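Local atomic coordinates of glucosamine--fructose-6-phosphate aminotransferase [isomerizing] (Francisella tularensis subsp. tularensis, PDB entry 3TBF), a protein that probably catalyses, with its C-terminal isomerase domain, the formation of glucosamine 6-phosphate from fructose 6-phosphate, using ammonia taken from glutamine. Residues G156-I159 / T164-F167; Q219-F224 / S348-I353; L328-D333 / P337-I342. One frame throughout, in Å; residues are numbered along the deposited sequence.

Overall arrangement
Two SIS domains, each built round a parallel five-stranded sheet, share out the three contacts. Interaction 1 lies in the first, is partly buried and is polar: a loop side chain binds backbone N-H groups where helix 165-184 begins, and a lysine returns a bond to the loop. Interactions 2 and 3 both use helix 335-355 of the second and are buried, mainly apolar packing. Interaction 3 sets the loop after strand 324-328 against the early part of that helix, whereas interaction 2 sets residues 219-224 against its later turns; their centres are about 21 Å apart. Interactions 1 and 3 touch across the domains, where Phe167 CE2 lies 3.4 Å from Thr341 OG1.

Interaction 1 of 3, residues G156-I159 / T164-F167; sequences GVEI and TKAF
Glu158 reaches from its loop to the start of helix 165-184 and places OE2 between two backbone donors. Ala166 N gives it the shorter bond, 2.8 Å to OE2 and fairly straight at 157°, while Thr164 N comes to 3.0 Å from the same oxygen. The two N-H groups arrive from opposite faces of the carboxylate plane, each tilted well out of it. An extended chain carries the acid this far: CG lies anti to the carbonyl carbon (chi1 -79°) and CD continues the line. Ala166 CB packs at 3.3 Å from OE2. Lys165 runs past Glu158 in the opposite direction, its CE 3.8 Å from Glu158 CG, and its own extended chain delivers NZ to Val157 O at 3.1 Å. The amine approaches that oxygen from above the carbonyl plane, and it also forms a salt bridge with Glu20. Lys165 thus meets Glu158 through its methylenes, CG lying 3.6 Å from Glu158 OE2, while Lys165 NZ and Glu158 OE2 stay 6.2 Å apart. Two loop acceptors, one side-chain and one backbone, fix the loop to the first helical turn, and the positive end of the helix dipole probably adds a favourable electrostatic term at the carboxylate.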
loop_
_atom_site.group_PDB
_atom_site.type_symbol
_atom_site.label_atom_id
_atom_site.label_comp_id
_atom_site.label_asym_id
_atom_site.label_seq_id
_atom_site.Cartn_x
_atom_site.Cartn_y
_atom_site.Cartn_z
ATOM N N GLY A 156 12.669 10.536 23.238
ATOM C CA GLY A 156 14.092 10.445 23.594
ATOM C C GLY A 156 14.836 9.817 22.434
ATOM O O GLY A 156 14.322 9.797 21.349
ATOM N N VAL A 157 16.015 9.262 22.665
ATOM C CA VAL A 157 16.876 8.788 21.592
ATOM C C VAL A 157 16.704 7.291 21.400
ATOM O O VAL A 157 16.479 6.571 22.393
ATOM C CB VAL A 157 18.377 9.056 21.973
ATOM C CG1 VAL A 157 19.295 8.709 20.811
ATOM C CG2 VAL A 157 18.580 10.515 22.440
ATOM N N GLU A 158 16.856 6.821 20.160
ATOM C CA GLU A 158 16.813 5.384 19.820
ATOM C C GLU A 158 18.145 4.789 19.301
ATOM O O GLU A 158 18.716 5.290 18.348
ATOM C CB GLU A 158 15.752 5.123 18.742
ATOM C CG GLU A 158 14.324 5.066 19.269
ATOM C CD GLU A 158 13.300 4.630 18.221
ATOM O OE1 GLU A 158 13.647 4.572 17.013
ATOM O OE2 GLU A 158 12.141 4.338 18.603
ATOM N N ILE A 159 18.615 3.708 19.925
ATOM C CA ILE A 159 19.784 2.975 19.460
ATOM C C ILE A 159 19.383 1.606 18.869
ATOM O O ILE A 159 20.160 0.982 18.172
ATOM C CB ILE A 159 20.826 2.880 20.620
ATOM C CG1 ILE A 159 21.426 4.273 20.883
ATOM C CG2 ILE A 159 21.967 1.877 20.326
ATOM C CD1 ILE A 159 22.243 4.367 22.129
ATOM N N THR A 164 10.932 1.694 17.948
ATOM C CA THR A 164 9.861 1.198 18.783
ATOM C C THR A 164 9.134 2.386 19.374
ATOM O O THR A 164 8.041 2.744 18.933
ATOM C CB THR A 164 10.380 0.256 19.884
ATOM O OG1 THR A 164 11.399 0.920 20.656
ATOM C CG2 THR A 164 10.922 -1.049 19.270
ATOM N N LYS A 165 9.752 3.036 20.344
ATOM C CA LYS A 165 9.076 4.132 20.995
ATOM C C LYS A 165 8.808 5.321 20.079
ATOM O O LYS A 165 7.890 6.092 20.317
ATOM C CB LYS A 165 9.821 4.523 22.248
ATOM C CG LYS A 165 11.130 5.157 21.983
ATOM C CD LYS A 165 11.971 5.221 23.185
ATOM C CE LYS A 165 13.260 5.980 22.845
ATOM N NZ LYS A 165 13.938 6.499 24.087
ATOM N N ALA A 166 9.569 5.465 19.002
ATOM C CA ALA A 166 9.291 6.514 18.013
ATOM C C ALA A 166 7.972 6.245 17.288
ATOM O O ALA A 166 7.290 7.177 16.914
ATOM C CB ALA A 166 10.390 6.605 17.025
ATOM N N PHE A 167 7.624 4.983 17.074
ATOM C CA PHE A 167 6.404 4.666 16.412
ATOM C C PHE A 167 5.181 4.891 17.285
ATOM O O PHE A 167 4.225 5.518 16.854
ATOM C CB PHE A 167 6.417 3.225 15.947
ATOM C CG PHE A 167 5.129 2.787 15.315
ATOM C CD1 PHE A 167 4.799 3.190 14.053
ATOM C CD2 PHE A 167 4.272 1.957 15.984
ATOM C CE1 PHE A 167 3.600 2.744 13.447
ATOM C CE2 PHE A 167 3.085 1.504 15.408
ATOM C CZ PHE A 167 2.722 1.921 14.164
#

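Interaction 2 of 3, residues Q219-F224 / S348-I353; sequences QISEYF and SYHVAI
Helix 335-355 of the second SIS domain, which has an alpha-beta-alpha fold, packs against residues 219-224, which lead towards its first strand, 229-234: Ser221 and Phe224, from the last part of helix 214-221 and the 3-10 segment near it, meet His350 and Val351. The backbones come close at Ser221 and Val351, whose CA atoms are 5.3 Å apart, a spacing that the small serine permits. Its CB rests 3.7 Å from Val351 CG2, and its OG lies 3.5 Å from His350 CB. That oxygen stands between the backbone N and the carbonyl carbon (chi1 77°), a setting from which it bonds back to Asp218 O, so its contact with the histidine is plain packing. Val351 divides its branches: CG1 meets Phe224 CB at 3.8 Å, while CG2, beside its own backbone N, serves Ser221 and also approaches the phenylalanine ring obliquely. Phe224 touches the valine chiefly through the base of its side chain; the ring continues inward to Pro278 and Val280 of the central sheet. A backbone bond from Phe224 N to Ser221 O, 3.0 Å, ties the two contact residues of the turn together. His350 presents its CB to Ser221 and sends NE2 to Asp214, a second link to helix 214-221, while Tyr349 CD2 sits 3.7 Å above the centre of the imidazole. Small and branched side chains filling the seam between neighbouring helices, with an aromatic ring passing on to the parallel sheet, suit the layered, Rossmann-like architecture of SIS domains.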
loop_
_atom_site.group_PDB
_atom_site.type_symbol
_atom_site.label_atom_id
_atom_site.label_comp_id
_atom_site.label_asym_id
_atom_site.label_seq_id
_atom_site.Cartn_x
_atom_site.Cartn_y
_atom_site.Cartn_z
ATOM N N GLN A 219 8.906 -17.588 24.894
ATOM C CA GLN A 219 8.621 -19.006 24.669
ATOM C C GLN A 219 8.132 -19.307 23.244
ATOM O O GLN A 219 8.625 -20.212 22.625
ATOM C CB GLN A 219 7.551 -19.506 25.625
ATOM C CG GLN A 219 7.949 -19.591 27.093
ATOM C CD GLN A 219 6.698 -19.710 28.033
ATOM O OE1 GLN A 219 5.615 -20.149 27.592
ATOM N NE2 GLN A 219 6.853 -19.313 29.317
ATOM N N ILE A 220 7.153 -18.553 22.758
ATOM C CA ILE A 220 6.605 -18.669 21.398
ATOM C C ILE A 220 7.654 -18.504 20.276
ATOM O O ILE A 220 7.675 -19.213 19.272
ATOM C CB ILE A 220 5.596 -17.542 21.174
ATOM C CG1 ILE A 220 4.290 -17.804 21.900
ATOM C CG2 ILE A 220 5.288 -17.364 19.720
ATOM C CD1 ILE A 220 3.278 -16.671 21.611
ATOM N N SER A 221 8.526 -17.536 20.452
ATOM C CA SER A 221 9.488 -17.203 19.439
ATOM C C SER A 221 10.392 -18.375 18.983
ATOM O O SER A 221 10.968 -18.296 17.879
ATOM C CB SER A 221 10.341 -16.035 19.928
ATOM O OG SER A 221 11.305 -16.468 20.852
ATOM N N GLU A 222 10.532 -19.429 19.795
ATOM C CA GLU A 222 11.322 -20.611 19.381
ATOM C C GLU A 222 10.745 -21.227 18.094
ATOM O O GLU A 222 11.491 -21.701 17.243
ATOM C CB GLU A 222 11.354 -21.680 20.478
ATOM C CG GLU A 222 12.233 -21.302 21.701
ATOM C CD GLU A 222 11.728 -21.862 23.088
ATOM O OE1 GLU A 222 10.682 -22.560 23.159
ATOM O OE2 GLU A 222 12.394 -21.589 24.129
ATOM N N TYR A 223 9.417 -21.184 17.964
ATOM C CA TYR A 223 8.730 -21.607 16.755
ATOM C C TYR A 223 9.327 -20.985 15.462
ATOM O O TYR A 223 9.225 -21.591 14.406
ATOM C CB TYR A 223 7.217 -21.322 16.864
ATOM C CG TYR A 223 6.435 -21.768 15.661
ATOM C CD1 TYR A 223 6.124 -23.113 15.461
ATOM C CD2 TYR A 223 6.020 -20.847 14.697
ATOM C CE1 TYR A 223 5.414 -23.523 14.330
ATOM C CE2 TYR A 223 5.309 -21.260 13.560
ATOM C CZ TYR A 223 5.028 -22.592 13.388
ATOM O OH TYR A 223 4.349 -22.983 12.255
ATOM N N PHE A 224 9.988 -19.830 15.544
ATOM C CA PHE A 224 10.401 -19.118 14.343
ATOM C C PHE A 224 11.838 -19.442 13.938
ATOM O O PHE A 224 12.323 -18.936 12.907
ATOM C CB PHE A 224 10.235 -17.597 14.478
ATOM C CG PHE A 224 8.795 -17.116 14.461
ATOM C CD1 PHE A 224 7.978 -17.301 15.555
ATOM C CD2 PHE A 224 8.282 -16.429 13.362
ATOM C CE1 PHE A 224 6.685 -16.844 15.581
ATOM C CE2 PHE A 224 6.973 -15.963 13.354
ATOM C CZ PHE A 224 6.162 -16.177 14.470
ATOM N N SER A 348 9.416 -9.456 17.570
ATOM C CA SER A 348 10.502 -9.280 16.649
ATOM C C SER A 348 11.814 -9.256 17.397
ATOM O O SER A 348 12.815 -9.735 16.881
ATOM C CB SER A 348 10.344 -8.014 15.777
ATOM O OG SER A 348 10.714 -6.862 16.534
ATOM N N TYR A 349 11.807 -8.724 18.612
ATOM C CA TYR A 349 13.000 -8.772 19.446
ATOM C C TYR A 349 13.419 -10.193 19.743
ATOM O O TYR A 349 14.539 -10.577 19.470
ATOM C CB TYR A 349 12.803 -8.006 20.747
ATOM C CG TYR A 349 13.953 -8.203 21.709
ATOM C CD1 TYR A 349 15.148 -7.478 21.577
ATOM C CD2 TYR A 349 13.856 -9.140 22.758
ATOM C CE1 TYR A 349 16.217 -7.665 22.474
ATOM C CE2 TYR A 349 14.919 -9.346 23.643
ATOM C CZ TYR A 349 16.100 -8.606 23.495
ATOM O OH TYR A 349 17.123 -8.837 24.368
ATOM N N HIS A 350 12.533 -10.990 20.292
ATOM C CA HIS A 350 12.916 -12.354 20.615
ATOM C C HIS A 350 13.267 -13.253 19.423
ATOM O O HIS A 350 14.150 -14.099 19.544
ATOM C CB HIS A 350 11.834 -13.005 21.423
ATOM C CG HIS A 350 11.714 -12.426 22.787
ATOM N ND1 HIS A 350 12.728 -12.497 23.717
ATOM C CD2 HIS A 350 10.708 -11.746 23.376
ATOM C CE1 HIS A 350 12.336 -11.912 24.836
ATOM N NE2 HIS A 350 11.111 -11.452 24.656
ATOM N N VAL A 351 12.609 -13.066 18.269
ATOM C CA VAL A 351 12.902 -13.897 17.131
ATOM C C VAL A 351 14.276 -13.520 16.617
ATOM O O VAL A 351 15.034 -14.379 16.170
ATOM C CB VAL A 351 11.827 -13.764 16.093
ATOM C CG1 VAL A 351 12.245 -14.380 14.744
ATOM C CG2 VAL A 351 10.572 -14.370 16.656
ATOM N N ALA A 352 14.628 -12.247 16.769
ATOM C CA ALA A 352 15.964 -11.777 16.397
ATOM C C ALA A 352 17.016 -12.439 17.243
ATOM O O ALA A 352 18.048 -12.869 16.724
ATOM C CB ALA A 352 16.076 -10.273 16.526
ATOM N N ILE A 353 16.760 -12.553 18.531
ATOM C CA ILE A 353 17.715 -13.240 19.401
ATOM C C ILE A 353 17.870 -14.723 19.017
ATOM O O ILE A 353 18.982 -15.209 18.831
ATOM C CB ILE A 353 17.343 -13.148 20.866
ATOM C CG1 ILE A 353 17.298 -11.679 21.297
ATOM C CG2 ILE A 353 18.359 -13.926 21.733
ATOM C CD1 ILE A 353 18.561 -10.971 21.150
#

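Interaction 3 of 3, residues L328-D333 / P337-I342; sequences LDAGHD and PVVFTI
The ring of Phe340 is approached obliquely from one side of its plane by two methyls: Leu328 CD2 lies 3.7 Å from CE1 of the ring and Ala330 CB 3.4 Å from CE2, the two atoms that flank CZ. This is the beta-loop-alpha connection of the Rossmann-like second SIS domain, in which edge strand 324-328 runs out into a loop that folds over helix 335-355. Phe340 CG is set beside the backbone N (chi1 -86°), which swings the ring towards the loop. Leu328 and Val339 run past each other in opposite directions, and the other leucine methyl, CD1, comes to 3.4 Å from Val339 CG1, tighter than usual van der Waals contact. Val339 CG2 packs 4.0 Å from Ala330 O, whose hydrogen bond comes from Ser335 OG. At the far end of the loop the Pro337 ring is met by a carbonyl, its CD 3.1 Å from Asp333 O. The Asp333 carboxylate bonds through OD2 to Tyr79 and forms a salt bridge with Lys78, both of helix 63-80, joining this loop to the first SIS domain. One turn into the segment, Thr341 OG1 donates to Pro337 O at 2.9 Å, lying in the carbonyl plane with a C=O...OG1 angle of 154°.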
loop_
_atom_site.group_PDB
_atom_site.type_symbol
_atom_site.label_atom_id
_atom_site.label_comp_id
_atom_site.label_asym_id
_atom_site.label_seq_id
_atom_site.Cartn_x
_atom_site.Cartn_y
_atom_site.Cartn_z
ATOM N N LEU A 328 -5.011 -9.709 25.822
ATOM C CA LEU A 328 -4.661 -8.520 26.525
ATOM C C LEU A 328 -5.798 -7.530 26.462
ATOM O O LEU A 328 -6.623 -7.611 25.589
ATOM C CB LEU A 328 -3.383 -7.920 25.900
ATOM C CG LEU A 328 -3.328 -7.444 24.434
ATOM C CD1 LEU A 328 -2.251 -6.400 24.269
ATOM C CD2 LEU A 328 -3.022 -8.602 23.554
ATOM N N ASP A 329 -5.831 -6.584 27.388
ATOM C CA ASP A 329 -6.762 -5.471 27.317
ATOM C C ASP A 329 -6.138 -4.407 26.455
ATOM O O ASP A 329 -5.097 -3.900 26.789
ATOM C CB ASP A 329 -7.038 -4.906 28.702
ATOM C CG ASP A 329 -8.148 -3.849 28.702
ATOM O OD1 ASP A 329 -8.627 -3.446 27.588
ATOM O OD2 ASP A 329 -8.541 -3.442 29.832
ATOM N N ALA A 330 -6.786 -4.077 25.338
ATOM C CA ALA A 330 -6.274 -3.084 24.371
ATOM C C ALA A 330 -7.074 -1.770 24.288
ATOM O O ALA A 330 -6.599 -0.772 23.714
ATOM C CB ALA A 330 -6.173 -3.708 22.990
ATOM N N GLY A 331 -8.274 -1.745 24.829
ATOM C CA GLY A 331 -9.030 -0.523 24.895
ATOM C C GLY A 331 -9.750 -0.358 23.585
ATOM O O GLY A 331 -10.143 -1.333 22.990
ATOM N N HIS A 332 -9.860 0.872 23.097
ATOM C CA HIS A 332 -10.692 1.174 21.936
ATOM C C HIS A 332 -9.887 1.738 20.741
ATOM O O HIS A 332 -8.735 1.358 20.522
ATOM C CB HIS A 332 -11.862 2.069 22.387
ATOM C CG HIS A 332 -12.688 1.456 23.478
ATOM N ND1 HIS A 332 -13.271 0.209 23.361
ATOM C CD2 HIS A 332 -13.015 1.915 24.712
ATOM C CE1 HIS A 332 -13.922 -0.067 24.479
ATOM N NE2 HIS A 332 -13.782 0.953 25.313
ATOM N N ASP A 333 -10.474 2.623 19.954
ATOM C CA ASP A 333 -9.852 2.991 18.675
ATOM C C ASP A 333 -8.547 3.694 18.827
ATOM O O ASP A 333 -7.679 3.616 17.961
ATOM C CB ASP A 333 -10.757 3.915 17.862
ATOM C CG ASP A 333 -11.879 3.171 17.126
ATOM O OD1 ASP A 333 -11.944 1.893 17.194
ATOM O OD2 ASP A 333 -12.661 3.919 16.447
ATOM N N PRO A 337 -4.558 0.449 18.787
ATOM C CA PRO A 337 -3.449 0.360 17.826
ATOM C C PRO A 337 -2.047 0.440 18.443
ATOM O O PRO A 337 -1.119 -0.261 18.016
ATOM C CB PRO A 337 -3.688 1.570 16.913
ATOM C CG PRO A 337 -5.244 1.704 16.959
ATOM C CD PRO A 337 -5.535 1.491 18.424
ATOM N N VAL A 338 -1.891 1.310 19.432
ATOM C CA VAL A 338 -0.656 1.405 20.182
ATOM C C VAL A 338 -0.425 0.131 21.021
ATOM O O VAL A 338 0.645 -0.435 20.977
ATOM C CB VAL A 338 -0.671 2.619 21.137
ATOM C CG1 VAL A 338 0.645 2.673 21.922
ATOM C CG2 VAL A 338 -0.940 3.913 20.387
ATOM N N VAL A 339 -1.429 -0.309 21.774
ATOM C CA VAL A 339 -1.247 -1.467 22.655
ATOM C C VAL A 339 -0.869 -2.735 21.876
ATOM O O VAL A 339 0.058 -3.460 22.233
ATOM C CB VAL A 339 -2.441 -1.689 23.539
ATOM C CG1 VAL A 339 -2.264 -2.965 24.456
ATOM C CG2 VAL A 339 -2.675 -0.443 24.435
ATOM N N PHE A 340 -1.498 -2.943 20.733
ATOM C CA PHE A 340 -1.262 -4.174 20.019
ATOM C C PHE A 340 0.093 -4.135 19.354
ATOM O O PHE A 340 0.560 -5.202 18.954
ATOM C CB PHE A 340 -2.335 -4.402 18.998
ATOM C CG PHE A 340 -3.521 -5.077 19.535
ATOM C CD1 PHE A 340 -3.403 -6.352 20.077
ATOM C CD2 PHE A 340 -4.762 -4.493 19.454
ATOM C CE1 PHE A 340 -4.503 -7.014 20.556
ATOM C CE2 PHE A 340 -5.851 -5.140 19.933
ATOM C CZ PHE A 340 -5.733 -6.406 20.501
ATOM N N THR A 341 0.694 -2.942 19.187
ATOM C CA THR A 341 2.042 -2.833 18.635
ATOM C C THR A 341 3.095 -3.487 19.511
ATOM O O THR A 341 4.032 -4.102 19.006
ATOM C CB THR A 341 2.468 -1.360 18.364
ATOM O OG1 THR A 341 1.618 -0.811 17.371
ATOM C CG2 THR A 341 3.828 -1.259 17.764
ATOM N N ILE A 342 2.914 -3.409 20.832
ATOM C CA ILE A 342 3.921 -3.843 21.754
ATOM C C ILE A 342 4.305 -5.339 21.604
ATOM O O ILE A 342 5.474 -5.664 21.553
ATOM C CB ILE A 342 3.494 -3.545 23.181
ATOM C CG1 ILE A 342 3.131 -2.048 23.414
ATOM C CG2 ILE A 342 4.552 -3.971 24.145
ATOM C CD1 ILE A 342 4.074 -0.954 22.904
#